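Local atomic coordinates of CG14216 (Drosophila melanogaster, PDB entry 3P9Y), a protein that dephosphorylates phosphoserine in the RNA polymerase II C-terminal domain in a cis-proline-mediated manner, and probably acts in RNA processing and transcription termination. Residues A[36-48]-A[96-109]. The protein carries 2 engineered substitutions. Numbering follows the deposited sequence.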
loop_
_atom_site.group_PDB
_atom_site.type_symbol
_atom_site.label_atom_id
_atom_site.label_comp_id
_atom_site.label_asym_id
_atom_site.label_seq_id
_atom_site.Cartn_x
_atom_site.Cartn_y
_atom_site.Cartn_z
ATOM N N ASN A 36 -0.599 12.996 -2.145
ATOM C CA ASN A 36 -1.883 12.489 -2.610
ATOM C C ASN A 36 -1.788 10.975 -2.751
ATOM O O ASN A 36 -1.262 10.480 -3.740
ATOM C CB ASN A 36 -2.224 13.123 -3.960
ATOM C CG ASN A 36 -3.497 12.559 -4.578
ATOM O OD1 ASN A 36 -4.209 11.765 -3.966
ATOM N ND2 ASN A 36 -3.785 12.977 -5.804
ATOM N N VAL A 37 -2.284 10.241 -1.761
ATOM C CA VAL A 37 -2.088 8.797 -1.735
ATOM C C VAL A 37 -3.398 8.036 -1.533
ATOM O O VAL A 37 -4.276 8.468 -0.780
ATOM C CB VAL A 37 -1.062 8.404 -0.636
ATOM C CG1 VAL A 37 -1.497 8.944 0.728
ATOM C CG2 VAL A 37 -0.860 6.891 -0.589
ATOM N N ARG A 38 -3.522 6.906 -2.228
ATOM C CA ARG A 38 -4.627 5.970 -2.039
ATOM C C ARG A 38 -4.028 4.588 -1.836
ATOM O O ARG A 38 -2.890 4.351 -2.222
ATOM C CB ARG A 38 -5.563 5.968 -3.254
ATOM C CG ARG A 38 -6.279 7.286 -3.485
ATOM C CD ARG A 38 -7.309 7.178 -4.597
ATOM N NE ARG A 38 -8.161 8.364 -4.676
ATOM C CZ ARG A 38 -7.830 9.489 -5.304
ATOM N NH1 ARG A 38 -6.654 9.598 -5.916
ATOM N NH2 ARG A 38 -8.678 10.510 -5.320
ATOM N N SER A 39 -4.777 3.678 -1.224
ATOM C CA SER A 39 -4.249 2.347 -0.929
ATOM C C SER A 39 -5.217 1.248 -1.339
ATOM O O SER A 39 -6.429 1.450 -1.351
ATOM C CB SER A 39 -3.927 2.213 0.561
ATOM O OG SER A 39 -5.073 2.462 1.356
ATOM N N TYR A 40 -4.664 0.080 -1.655
ATOM C CA TYR A 40 -5.456 -1.061 -2.096
ATOM C C TYR A 40 -4.788 -2.382 -1.713
ATOM O O TYR A 40 -3.616 -2.412 -1.341
ATOM C CB TYR A 40 -5.639 -1.013 -3.615
ATOM C CG TYR A 40 -6.191 0.295 -4.119
ATOM C CD1 TYR A 40 -7.559 0.512 -4.183
ATOM C CD2 TYR A 40 -5.345 1.317 -4.519
ATOM C CE1 TYR A 40 -8.071 1.712 -4.635
ATOM C CE2 TYR A 40 -5.845 2.519 -4.974
ATOM C CZ TYR A 40 -7.210 2.711 -5.030
ATOM O OH TYR A 40 -7.715 3.909 -5.481
ATOM N N GLY A 41 -5.548 -3.469 -1.804
ATOM C CA GLY A 41 -5.017 -4.811 -1.663
ATOM C C GLY A 41 -5.279 -5.546 -2.965
ATOM O O GLY A 41 -6.082 -5.089 -3.766
ATOM N N THR A 42 -4.611 -6.673 -3.184
ATOM C CA THR A 42 -4.760 -7.413 -4.435
ATOM C C THR A 42 -5.394 -8.790 -4.229
ATOM O O THR A 42 -5.771 -9.453 -5.191
ATOM C CB THR A 42 -3.405 -7.599 -5.145
ATOM O OG1 THR A 42 -2.456 -8.165 -4.232
ATOM C CG2 THR A 42 -2.881 -6.272 -5.661
ATOM N N GLY A 43 -5.506 -9.219 -2.977
ATOM C CA GLY A 43 -6.107 -10.503 -2.667
ATOM C C GLY A 43 -7.558 -10.591 -3.109
ATOM O O GLY A 43 -8.193 -9.585 -3.422
ATOM N N GLU A 44 -8.087 -11.807 -3.139
ATOM C CA GLU A 44 -9.491 -12.012 -3.455
ATOM C C GLU A 44 -10.338 -11.555 -2.275
ATOM O O GLU A 44 -11.455 -11.074 -2.448
ATOM C CB GLU A 44 -9.759 -13.487 -3.769
ATOM C CG GLU A 44 -9.134 -13.956 -5.075
ATOM C CD GLU A 44 -9.321 -15.444 -5.317
ATOM O OE1 GLU A 44 -9.605 -16.183 -4.347
ATOM O OE2 GLU A 44 -9.177 -15.875 -6.483
ATOM N N ARG A 45 -9.788 -11.699 -1.075
ATOM C CA ARG A 45 -10.492 -11.320 0.142
ATOM C C ARG A 45 -9.539 -10.737 1.180
ATOM O O ARG A 45 -8.327 -10.957 1.127
ATOM C CB ARG A 45 -11.207 -12.539 0.733
ATOM C CG ARG A 45 -12.250 -13.150 -0.188
ATOM C CD ARG A 45 -12.760 -14.474 0.352
ATOM N NE ARG A 45 -13.727 -15.092 -0.551
ATOM C CZ ARG A 45 -14.295 -16.278 -0.343
ATOM N NH1 ARG A 45 -13.995 -16.983 0.740
ATOM N NH2 ARG A 45 -15.165 -16.759 -1.221
ATOM N N VAL A 46 -10.103 -9.992 2.124
ATOM C CA VAL A 46 -9.346 -9.459 3.249
ATOM C C VAL A 46 -9.099 -10.561 4.273
ATOM O O VAL A 46 -10.028 -11.245 4.687
ATOM C CB VAL A 46 -10.106 -8.304 3.923
ATOM C CG1 VAL A 46 -9.313 -7.753 5.097
ATOM C CG2 VAL A 46 -10.406 -7.213 2.907
ATOM N N LYS A 47 -7.847 -10.729 4.683
ATOM C CA LYS A 47 -7.479 -11.824 5.572
ATOM C C LYS A 47 -6.639 -11.351 6.751
ATOM O O LYS A 47 -5.522 -10.873 6.569
ATOM C CB LYS A 47 -6.701 -12.893 4.799
ATOM C CG LYS A 47 -7.516 -13.628 3.743
ATOM C CD LYS A 47 -6.747 -14.829 3.203
ATOM C CE LYS A 47 -7.616 -15.723 2.325
ATOM N NZ LYS A 47 -8.085 -15.043 1.083
ATOM N N LEU A 48 -7.181 -11.493 7.956
ATOM C CA LEU A 48 -6.448 -11.190 9.180
ATOM C C LEU A 48 -6.164 -12.476 9.941
ATOM O O LEU A 48 -6.925 -13.434 9.844
ATOM C CB LEU A 48 -7.246 -10.240 10.075
ATOM C CG LEU A 48 -7.372 -8.794 9.603
ATOM C CD1 LEU A 48 -8.158 -8.709 8.314
ATOM C CD2 LEU A 48 -8.029 -7.942 10.675
ATOM N N LYS A 96 -9.948 5.667 6.237
ATOM C CA LYS A 96 -11.028 5.494 5.282
ATOM C C LYS A 96 -12.016 4.429 5.721
ATOM O O LYS A 96 -11.762 3.667 6.653
ATOM C CB LYS A 96 -10.471 5.170 3.889
ATOM C CG LYS A 96 -9.711 3.848 3.788
ATOM C CD LYS A 96 -9.141 3.662 2.383
ATOM C CE LYS A 96 -8.480 2.306 2.196
ATOM N NZ LYS A 96 -7.817 2.225 0.862
ATOM N N LYS A 97 -13.139 4.391 5.016
ATOM C CA LYS A 97 -14.278 3.558 5.365
ATOM C C LYS A 97 -13.943 2.075 5.350
ATOM O O LYS A 97 -14.256 1.356 6.295
ATOM C CB LYS A 97 -15.413 3.840 4.373
ATOM C CG LYS A 97 -16.693 3.049 4.598
ATOM C CD LYS A 97 -17.574 3.110 3.352
ATOM C CE LYS A 97 -19.002 2.659 3.625
ATOM N NZ LYS A 97 -19.787 3.684 4.373
ATOM N N CYS A 98 -13.306 1.608 4.281
ATOM C CA CYS A 98 -13.151 0.172 4.084
ATOM C C CYS A 98 -11.993 -0.213 3.170
ATOM O O CYS A 98 -11.540 0.587 2.353
ATOM C CB CYS A 98 -14.439 -0.390 3.482
ATOM S SG CYS A 98 -14.794 0.268 1.830
ATOM N N PRO A 99 -11.521 -1.459 3.302
ATOM C CA PRO A 99 -10.521 -2.011 2.382
ATOM C C PRO A 99 -11.016 -2.004 0.932
ATOM O O PRO A 99 -12.186 -2.320 0.691
ATOM C CB PRO A 99 -10.341 -3.457 2.853
ATOM C CG PRO A 99 -11.202 -3.646 4.047
ATOM C CD PRO A 99 -11.810 -2.348 4.438
ATOM N N GLU A 100 -10.141 -1.656 -0.010
ATOM C CA GLU A 100 -10.480 -1.609 -1.428
ATOM C C GLU A 100 -9.547 -2.512 -2.219
ATOM O O GLU A 100 -8.378 -2.660 -1.871
ATOM C CB GLU A 100 -10.339 -0.188 -1.952
ATOM C CG GLU A 100 -10.996 0.866 -1.093
ATOM C CD GLU A 100 -10.703 2.257 -1.599
ATOM O OE1 GLU A 100 -11.232 2.620 -2.670
ATOM O OE2 GLU A 100 -9.937 2.987 -0.939
ATOM N N ARG A 101 -10.070 -3.105 -3.288
ATOM C CA ARG A 101 -9.294 -4.002 -4.134
ATOM C C ARG A 101 -8.770 -3.211 -5.330
ATOM O O ARG A 101 -9.520 -2.471 -5.968
ATOM C CB ARG A 101 -10.156 -5.186 -4.598
ATOM C CG ARG A 101 -9.393 -6.510 -4.694
ATOM C CD ARG A 101 -10.300 -7.691 -5.049
ATOM N NE ARG A 101 -10.319 -7.963 -6.487
ATOM C CZ ARG A 101 -9.683 -8.973 -7.082
ATOM N NH1 ARG A 101 -8.971 -9.843 -6.380
ATOM N NH2 ARG A 101 -9.767 -9.120 -8.394
ATOM N N PHE A 102 -7.484 -3.359 -5.626
ATOM C CA PHE A 102 -6.860 -2.587 -6.690
ATOM C C PHE A 102 -7.479 -2.911 -8.042
ATOM O O PHE A 102 -7.662 -2.027 -8.875
ATOM C CB PHE A 102 -5.353 -2.851 -6.752
ATOM C CG PHE A 102 -4.675 -2.174 -7.912
ATOM C CD1 PHE A 102 -4.460 -0.805 -7.904
ATOM C CD2 PHE A 102 -4.270 -2.902 -9.018
ATOM C CE1 PHE A 102 -3.850 -0.175 -8.975
ATOM C CE2 PHE A 102 -3.655 -2.278 -10.094
ATOM C CZ PHE A 102 -3.446 -0.915 -10.072
ATOM N N GLN A 103 -7.799 -4.184 -8.253
ATOM C CA GLN A 103 -8.275 -4.652 -9.551
ATOM C C GLN A 103 -9.655 -4.084 -9.880
ATOM O O GLN A 103 -10.113 -4.180 -11.018
ATOM C CB GLN A 103 -8.319 -6.183 -9.585
ATOM C CG GLN A 103 -6.952 -6.870 -9.517
ATOM C CD GLN A 103 -6.547 -7.263 -8.101
ATOM O OE1 GLN A 103 -6.827 -6.547 -7.139
ATOM N NE2 GLN A 103 -5.878 -8.403 -7.973
ATOM N N ASP A 104 -10.312 -3.488 -8.888
ATOM C CA ASP A 104 -11.658 -2.947 -9.080
ATOM C C ASP A 104 -11.702 -1.421 -9.082
ATOM O O ASP A 104 -12.771 -0.833 -9.237
ATOM C CB ASP A 104 -12.601 -3.482 -7.998
ATOM C CG ASP A 104 -12.784 -4.984 -8.078
ATOM O OD1 ASP A 104 -13.016 -5.494 -9.195
ATOM O OD2 ASP A 104 -12.690 -5.661 -7.031
ATOM N N THR A 105 -10.555 -0.772 -8.916
ATOM C CA THR A 105 -10.534 0.687 -8.874
ATOM C C THR A 105 -10.446 1.292 -10.269
ATOM O O THR A 105 -9.861 0.706 -11.176
ATOM C CB THR A 105 -9.362 1.227 -8.026
ATOM O OG1 THR A 105 -9.554 2.626 -7.783
ATOM C CG2 THR A 105 -8.033 1.019 -8.735
ATOM N N LYS A 106 -11.027 2.477 -10.421
ATOM C CA LYS A 106 -10.977 3.218 -11.674
ATOM C C LYS A 106 -10.033 4.416 -11.563
ATOM O O LYS A 106 -9.818 5.141 -12.533
ATOM C CB LYS A 106 -12.382 3.691 -12.055
ATOM C CG LYS A 106 -13.372 2.553 -12.284
ATOM C CD LYS A 106 -13.006 1.742 -13.525
ATOM C CE LYS A 106 -13.011 0.244 -13.244
ATOM N NZ LYS A 106 -14.362 -0.271 -12.871
ATOM N N GLU A 107 -9.468 4.623 -10.378
ATOM C CA GLU A 107 -8.507 5.703 -10.177
ATOM C C GLU A 107 -7.236 5.421 -10.970
ATOM O O GLU A 107 -6.876 4.265 -11.192
ATOM C CB GLU A 107 -8.163 5.848 -8.691
ATOM C CG GLU A 107 -9.364 6.069 -7.784
ATOM C CD GLU A 107 -10.032 7.414 -8.008
ATOM O OE1 GLU A 107 -9.390 8.320 -8.582
ATOM O OE2 GLU A 107 -11.203 7.568 -7.602
ATOM N N GLN A 108 -6.554 6.483 -11.385
ATOM C CA GLN A 108 -5.278 6.355 -12.077
ATOM C C GLN A 108 -4.166 7.025 -11.277
ATOM O O GLN A 108 -4.418 7.934 -10.488
ATOM C CB GLN A 108 -5.369 6.974 -13.467
ATOM C CG GLN A 108 -6.426 6.328 -14.340
ATOM C CD GLN A 108 -6.340 6.788 -15.774
ATOM O OE1 GLN A 108 -5.697 7.793 -16.076
ATOM N NE2 GLN A 108 -6.985 6.053 -16.673
ATOM N N PHE A 109 -2.934 6.577 -11.487
ATOM C CA PHE A 109 -1.813 7.038 -10.676
ATOM C C PHE A 109 -0.561 7.267 -11.505
ATOM O O PHE A 109 -0.407 6.709 -12.587
ATOM C CB PHE A 109 -1.520 6.016 -9.578
ATOM C CG PHE A 109 -2.724 5.650 -8.760
ATOM C CD1 PHE A 109 -3.112 6.436 -7.689
ATOM C CD2 PHE A 109 -3.474 4.527 -9.070
ATOM C CE1 PHE A 109 -4.231 6.106 -6.937
ATOM C CE2 PHE A 109 -4.590 4.190 -8.320
ATOM C CZ PHE A 109 -4.967 4.982 -7.253
HETATM O O HOH W 1 -7.494 4.783 -0.576
HETATM O O HOH W 2 -10.328 4.400 -4.308
#
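Tyr40 lies across the loop 96-109, its CB 3.6 Å from CB of Phe102, whose ring turns an edge toward the tyrosine face (offset edge-to-face, planes at 69°). The phenol OH accepts from Thr105 OG1 at 3.2 Å and points into the edge of the Phe109 ring; a water links it to Glu100 OE1. CG anti to the carbonyl carbon (chi1 -53°) carries the ring along the loop to that threonine. With alanine for Tyr40, Thr105 OG1 would probably lose its acceptor and a gap open beside Phe102 and Phe109. Gly41 N donates to Glu100 O (2.9 Å) and Gly41 O accepts from Phe102 N (2.9 Å), a single beta bridge between Gly41 and Arg101 at the end of 36-41, an edge strand in this fold resembling low-molecular-weight tyrosine phosphatases. Beyond it, Gln103 NE2 meets a lone pair of Thr42 O (3.0 Å), whereas Arg101 NH1 reaches Gly43 O from above the Gly43 carbonyl plane. Lys96 NZ grips Ser39 OG (2.8 Å) and is salt-bridged to Glu100 OE2; His27 and Asn19 also bond that hydroxyl. Glu107 OE1 lies over the Arg38 guanidinium centre, planes nearly parallel: a long, purely charge-based salt bridge with no N-H aimed at it.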